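Local coordinates for protein putative lipase (Bacteroides thetaiotaomicron VPI-5482, PDB 3BZW) that probably hydrolyses ester bonds of lipids such as lysophospholipids, as a putative lipase of the GDSL-like SGNH hydrolase family, at residues R76-L81 with T152-L157; Q200-A205 with I211-F216. One frame throughout, in Å; residues are numbered along the deposited sequence.

Contact 1 of 2, residues R76-L81 with T152-L157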
loop_
_atom_site.group_PDB
_atom_site.type_symbol
_atom_site.label_atom_id
_atom_site.label_comp_id
_atom_site.label_asym_id
_atom_site.label_seq_id
_atom_site.Cartn_x
_atom_site.Cartn_y
_atom_site.Cartn_z
ATOM N N ARG A 76 -6.839 -1.511 -43.668
ATOM C CA ARG A 76 -7.100 -2.177 -44.945
ATOM C C ARG A 76 -8.456 -2.874 -44.942
ATOM O O ARG A 76 -9.199 -2.808 -45.922
ATOM C CB ARG A 76 -6.021 -3.213 -45.253
ATOM C CG ARG A 76 -6.210 -3.906 -46.602
ATOM C CD ARG A 76 -5.349 -5.162 -46.714
ATOM N NE ARG A 76 -5.852 -6.240 -45.863
ATOM C CZ ARG A 76 -6.931 -6.969 -46.135
ATOM N NH1 ARG A 76 -7.627 -6.746 -47.243
ATOM N NH2 ARG A 76 -7.323 -7.911 -45.292
ATOM N N GLN A 77 -8.774 -3.555 -43.846
ATOM C CA GLN A 77 -10.055 -4.241 -43.760
ATOM C C GLN A 77 -11.196 -3.226 -43.703
ATOM O O GLN A 77 -12.249 -3.439 -44.298
ATOM C CB GLN A 77 -10.091 -5.163 -42.534
ATOM C CG GLN A 77 -9.278 -6.454 -42.708
ATOM C CD GLN A 77 -9.413 -7.400 -41.522
ATOM O OE1 GLN A 77 -10.487 -7.521 -40.931
ATOM N NE2 GLN A 77 -8.327 -8.094 -41.184
ATOM N N ALA A 78 -10.982 -2.121 -42.995
ATOM C CA ALA A 78 -12.008 -1.086 -42.886
ATOM C C ALA A 78 -12.236 -0.447 -44.253
ATOM O O ALA A 78 -13.369 -0.158 -44.635
ATOM C CB ALA A 78 -11.583 -0.025 -41.877
ATOM N N GLU A 79 -11.147 -0.225 -44.979
ATOM C CA GLU A 79 -11.220 0.375 -46.310
ATOM C C GLU A 79 -11.967 -0.528 -47.283
ATOM O O GLU A 79 -12.754 -0.051 -48.102
ATOM C CB GLU A 79 -9.810 0.649 -46.841
ATOM C CG GLU A 79 -9.174 1.919 -46.303
ATOM C CD GLU A 79 -7.662 1.920 -46.444
ATOM O OE1 GLU A 79 -7.155 1.379 -47.451
ATOM O OE2 GLU A 79 -6.983 2.471 -45.551
ATOM N N LYS A 80 -11.723 -1.833 -47.192
ATOM C CA LYS A 80 -12.384 -2.774 -48.082
ATOM C C LYS A 80 -13.871 -2.827 -47.751
ATOM O O LYS A 80 -14.714 -2.917 -48.644
ATOM C CB LYS A 80 -11.754 -4.166 -47.959
ATOM C CG LYS A 80 -12.081 -5.079 -49.132
ATOM C CD LYS A 80 -11.354 -6.412 -49.046
ATOM C CE LYS A 80 -11.659 -7.261 -50.273
ATOM N NZ LYS A 80 -11.103 -8.639 -50.176
ATOM N N LEU A 81 -14.190 -2.763 -46.463
ATOM C CA LEU A 81 -15.576 -2.775 -46.018
ATOM C C LEU A 81 -16.295 -1.551 -46.583
ATOM O O LEU A 81 -17.404 -1.659 -47.101
ATOM C CB LEU A 81 -15.635 -2.752 -44.487
ATOM C CG LEU A 81 -16.994 -2.529 -43.822
ATOM C CD1 LEU A 81 -17.931 -3.681 -44.143
ATOM C CD2 LEU A 81 -16.800 -2.403 -42.315
ATOM N N THR A 152 -8.313 5.666 -35.755
ATOM C CA THR A 152 -8.401 6.905 -36.519
ATOM C C THR A 152 -9.097 6.637 -37.852
ATOM O O THR A 152 -10.047 7.331 -38.223
ATOM C CB THR A 152 -6.997 7.488 -36.793
ATOM O OG1 THR A 152 -6.459 8.016 -35.575
ATOM C CG2 THR A 152 -7.063 8.594 -37.845
ATOM N N GLN A 153 -8.626 5.616 -38.563
ATOM C CA GLN A 153 -9.192 5.251 -39.857
ATOM C C GLN A 153 -10.635 4.769 -39.731
ATOM O O GLN A 153 -11.470 5.067 -40.585
ATOM C CB GLN A 153 -8.325 4.179 -40.523
ATOM C CG GLN A 153 -6.926 4.681 -40.864
ATOM C CD GLN A 153 -6.957 5.880 -41.803
ATOM O OE1 GLN A 153 -6.117 6.779 -41.713
ATOM N NE2 GLN A 153 -7.924 5.894 -42.710
ATOM N N LEU A 154 -10.934 4.026 -38.670
ATOM C CA LEU A 154 -12.298 3.548 -38.469
ATOM C C LEU A 154 -13.251 4.730 -38.302
ATOM O O LEU A 154 -14.336 4.750 -38.885
ATOM C CB LEU A 154 -12.373 2.641 -37.233
ATOM C CG LEU A 154 -11.868 1.206 -37.426
ATOM C CD1 LEU A 154 -11.653 0.533 -36.076
ATOM C CD2 LEU A 154 -12.879 0.431 -38.265
ATOM N N LYS A 155 -12.841 5.717 -37.509
ATOM C CA LYS A 155 -13.673 6.890 -37.267
ATOM C C LYS A 155 -13.738 7.807 -38.483
ATOM O O LYS A 155 -14.756 8.449 -38.727
ATOM C CB LYS A 155 -13.165 7.659 -36.039
ATOM C CG LYS A 155 -13.497 6.974 -34.711
ATOM C CD LYS A 155 -12.971 7.771 -33.522
ATOM C CE LYS A 155 -13.364 7.130 -32.202
ATOM N NZ LYS A 155 -14.827 7.265 -31.909
ATOM N N LYS A 156 -12.655 7.865 -39.249
ATOM C CA LYS A 156 -12.623 8.698 -40.451
ATOM C C LYS A 156 -13.546 8.131 -41.531
ATOM O O LYS A 156 -14.237 8.878 -42.226
ATOM C CB LYS A 156 -11.196 8.784 -41.004
ATOM C CG LYS A 156 -10.288 9.769 -40.281
ATOM C CD LYS A 156 -8.858 9.663 -40.799
ATOM C CE LYS A 156 -8.215 11.029 -40.969
ATOM N NZ LYS A 156 -8.894 11.822 -42.038
ATOM N N LEU A 157 -13.555 6.808 -41.661
ATOM C CA LEU A 157 -14.375 6.139 -42.667
ATOM C C LEU A 157 -15.835 5.948 -42.260
ATOM O O LEU A 157 -16.737 6.019 -43.099
ATOM C CB LEU A 157 -13.768 4.774 -43.004
ATOM C CG LEU A 157 -12.383 4.765 -43.656
ATOM C CD1 LEU A 157 -11.814 3.355 -43.625
ATOM C CD2 LEU A 157 -12.482 5.274 -45.089
#
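The methyl group of A78 meets L154 and L157, two leucines one helical turn apart on the neighbouring helix. Its CB lies 3.8 Å from L157 CD1 and 3.9 Å from L154 CD2, so one branch of each leucine does the touching. L157 CD1 also reaches the next residue of helix 74-85: it stands 3.9 Å from the backbone N of E79 and 4.0 Å from E79 CG, the side chains of E79 and L157 passing at a slant. The glutamate takes part through its aliphatic stem, while its carboxylate lies at the exposed outer margin of the pair. No hydrogen bond joins the two segments, and the 178 Å² buried between them comes mainly from van der Waals packing around A78, L154 and L157. A78 and L154 have the closest CA atoms, 6.4 Å apart, an approach helped by the small side chain of the alanine.

The two helices, 74-85 and 143-157, run nearly parallel, their short segments at 15° with axes 9.6 Å apart. They pack as neighbours against the central parallel sheet of the three-layered alpha/beta/alpha fold of SGNH hydrolases.

L157 holds CG opposite its carbonyl carbon (chi1 -64°), and from there its CD1 branch extends over the A78-E79 backbone. Beneath the seam, L154 also rests on I32 and V94 of two sheet strands and on V74 at the start of the first helix. Q77 ties that helix to the end of strand 28-33: its OE1 accepts from G33 N, and its NE2 bonds D73 OD2. On the far flank of helix 143-157, K156 forms a salt bridge with E228 of the second subunit, and K155 bonds both G210 of its own chain and Q229 of that subunit.

Contact 2 of 2, residues Q200-A205 with I211-F216; sequences QAIKEA and IPVIDF
With chi1 of -62°, K203 sets its CG opposite its own carbonyl carbon, and a bend at chi3 (67°) turns the end of the chain toward D215, whose CG is in turn swung anti to its backbone N. The two ends form a salt bridge, K203 NZ donating to D215 OD2 over 2.9 Å. The ammonium comes in from above the carboxylate plane, 53° out of it, and the CE methylene of K203 also lies close, 3.3 Å from D215 OD2. The other oxygen, OD1, is hydrogen-bonded to T167, which helps to fix the rotation of the carboxylate. N207 of a neighbouring subunit, the third, adds a weak hydrogen bond to OD2, so this polar end sits where subunits meet.

Beside the salt bridge the contact is van der Waals packing. V213 points its side chain at the helix and divides its methyls between the side chain and the carbonyl of I202: CG1 is 4.1 Å from I202 CG2, the two side chains crossing at nearly a right angle, and CG2 is 3.7 Å from I202 O. At the far end, I211 CG2 approaches A205 O at 3.9 Å, where A205 also packs on I147 and I151 of helix 143-157. D215 is the centre of an inverse gamma turn, closed by F216 N bonding I214 O at 2.7 Å, which bends the chain from the strand into helix 216-219.

This is the second half of a beta-alpha-beta crossover, in which helix 195-210 links the parallel neighbours 162-166 and 213-214, as expected of the SGNH hydrolase alpha/beta/alpha fold.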
loop_
_atom_site.group_PDB
_atom_site.type_symbol
_atom_site.label_atom_id
_atom_site.label_comp_id
_atom_site.label_asym_id
_atom_site.label_seq_id
_atom_site.Cartn_x
_atom_site.Cartn_y
_atom_site.Cartn_z
ATOM N N GLN A 200 -5.134 -5.301 -22.345
ATOM C CA GLN A 200 -5.293 -4.025 -21.656
ATOM C C GLN A 200 -5.219 -2.792 -22.553
ATOM O O GLN A 200 -5.948 -1.824 -22.332
ATOM C CB GLN A 200 -4.277 -3.917 -20.519
ATOM C CG GLN A 200 -4.490 -4.948 -19.400
ATOM C CD GLN A 200 -5.901 -4.925 -18.825
ATOM O OE1 GLN A 200 -6.430 -3.865 -18.487
ATOM N NE2 GLN A 200 -6.513 -6.103 -18.702
ATOM N N ALA A 201 -4.353 -2.819 -23.563
ATOM C CA ALA A 201 -4.219 -1.678 -24.470
ATOM C C ALA A 201 -5.547 -1.402 -25.174
ATOM O O ALA A 201 -5.916 -0.249 -25.403
ATOM C CB ALA A 201 -3.128 -1.947 -25.501
ATOM N N ILE A 202 -6.263 -2.462 -25.530
ATOM C CA ILE A 202 -7.545 -2.289 -26.191
ATOM C C ILE A 202 -8.539 -1.674 -25.204
ATOM O O ILE A 202 -9.255 -0.725 -25.538
ATOM C CB ILE A 202 -8.076 -3.632 -26.733
ATOM C CG1 ILE A 202 -7.172 -4.118 -27.873
ATOM C CG2 ILE A 202 -9.502 -3.465 -27.243
ATOM C CD1 ILE A 202 -7.494 -5.521 -28.367
ATOM N N LYS A 203 -8.569 -2.191 -23.980
ATOM C CA LYS A 203 -9.486 -1.655 -22.973
ATOM C C LYS A 203 -9.222 -0.169 -22.739
ATOM O O LYS A 203 -10.156 0.627 -22.628
ATOM C CB LYS A 203 -9.340 -2.415 -21.652
ATOM C CG LYS A 203 -9.687 -3.893 -21.753
ATOM C CD LYS A 203 -9.651 -4.591 -20.399
ATOM C CE LYS A 203 -10.761 -4.092 -19.488
ATOM N NZ LYS A 203 -10.861 -4.900 -18.244
ATOM N N GLU A 204 -7.946 0.197 -22.665
ATOM C CA GLU A 204 -7.553 1.589 -22.441
ATOM C C GLU A 204 -7.941 2.503 -23.596
ATOM O O GLU A 204 -8.206 3.691 -23.398
ATOM C CB GLU A 204 -6.045 1.668 -22.215
ATOM C CG GLU A 204 -5.614 1.160 -20.853
ATOM C CD GLU A 204 -4.173 0.705 -20.829
ATOM O OE1 GLU A 204 -3.352 1.285 -21.568
ATOM O OE2 GLU A 204 -3.860 -0.228 -20.060
ATOM N N ALA A 205 -7.964 1.951 -24.804
ATOM C CA ALA A 205 -8.316 2.738 -25.983
ATOM C C ALA A 205 -9.733 3.300 -25.890
ATOM O O ALA A 205 -10.044 4.311 -26.518
ATOM C CB ALA A 205 -8.164 1.889 -27.248
ATOM N N ILE A 211 -14.418 5.206 -27.626
ATOM C CA ILE A 211 -15.028 4.116 -28.362
ATOM C C ILE A 211 -15.403 3.012 -27.383
ATOM O O ILE A 211 -14.663 2.731 -26.441
ATOM C CB ILE A 211 -14.043 3.588 -29.443
ATOM C CG1 ILE A 211 -14.752 2.614 -30.380
ATOM C CG2 ILE A 211 -12.839 2.910 -28.778
ATOM C CD1 ILE A 211 -13.920 2.249 -31.615
ATOM N N PRO A 212 -16.575 2.384 -27.579
ATOM C CA PRO A 212 -16.963 1.319 -26.653
ATOM C C PRO A 212 -16.120 0.061 -26.825
ATOM O O PRO A 212 -15.705 -0.281 -27.933
ATOM C CB PRO A 212 -18.438 1.089 -26.987
ATOM C CG PRO A 212 -18.504 1.418 -28.452
ATOM C CD PRO A 212 -17.648 2.661 -28.549
ATOM N N VAL A 213 -15.857 -0.615 -25.716
ATOM C CA VAL A 213 -15.075 -1.839 -25.743
ATOM C C VAL A 213 -15.805 -2.902 -24.938
ATOM O O VAL A 213 -16.235 -2.644 -23.820
ATOM C CB VAL A 213 -13.674 -1.634 -25.116
ATOM C CG1 VAL A 213 -12.906 -2.964 -25.098
ATOM C CG2 VAL A 213 -12.898 -0.578 -25.893
ATOM N N ILE A 214 -15.970 -4.082 -25.527
ATOM C CA ILE A 214 -16.596 -5.201 -24.841
ATOM C C ILE A 214 -15.414 -6.085 -24.440
ATOM O O ILE A 214 -14.665 -6.553 -25.296
ATOM C CB ILE A 214 -17.560 -5.974 -25.773
ATOM C CG1 ILE A 214 -18.775 -5.095 -26.090
ATOM C CG2 ILE A 214 -18.007 -7.280 -25.114
ATOM C CD1 ILE A 214 -19.803 -5.760 -26.974
ATOM N N ASP A 215 -15.234 -6.282 -23.138
ATOM C CA ASP A 215 -14.114 -7.072 -22.641
ATOM C C ASP A 215 -14.367 -8.566 -22.806
ATOM O O ASP A 215 -14.548 -9.298 -21.830
ATOM C CB ASP A 215 -13.850 -6.727 -21.172
ATOM C CG ASP A 215 -12.492 -7.214 -20.690
ATOM O OD1 ASP A 215 -11.696 -7.705 -21.521
ATOM O OD2 ASP A 215 -12.217 -7.099 -19.480
ATOM N N PHE A 216 -14.366 -8.993 -24.064
ATOM C CA PHE A 216 -14.595 -10.375 -24.460
ATOM C C PHE A 216 -13.679 -11.336 -23.703
ATOM O O PHE A 216 -14.088 -12.441 -23.334
ATOM C CB PHE A 216 -14.361 -10.498 -25.969
ATOM C CG PHE A 216 -15.431 -11.265 -26.694
ATOM C CD1 PHE A 216 -16.775 -11.089 -26.373
ATOM C CD2 PHE A 216 -15.098 -12.136 -27.728
ATOM C CE1 PHE A 216 -17.770 -11.764 -27.069
ATOM C CE2 PHE A 216 -16.088 -12.819 -28.433
ATOM C CZ PHE A 216 -17.426 -12.632 -28.103
#

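How the contacts relate
From the N terminus, the chain lays down strands 28-33 and 60-63 before helix 74-85 supplies the first half of contact 1. Strand 91-95 and the long hairpin 111-136 follow, and helix 143-157 then returns to close a loop of 70 residues. Contact 2 opens only afterwards and closes after five residues, the last turn of helix 195-210, so the two lie in series, neither nested nor crossed. Their centres are 18 Å apart. Helix 143-157 links them, packing beside helices of both. Contact 1 joins two helices of one layer, whereas contact 2 fastens helix 195-210 to strand 213-214, the outermost strand of the sheet within this chain.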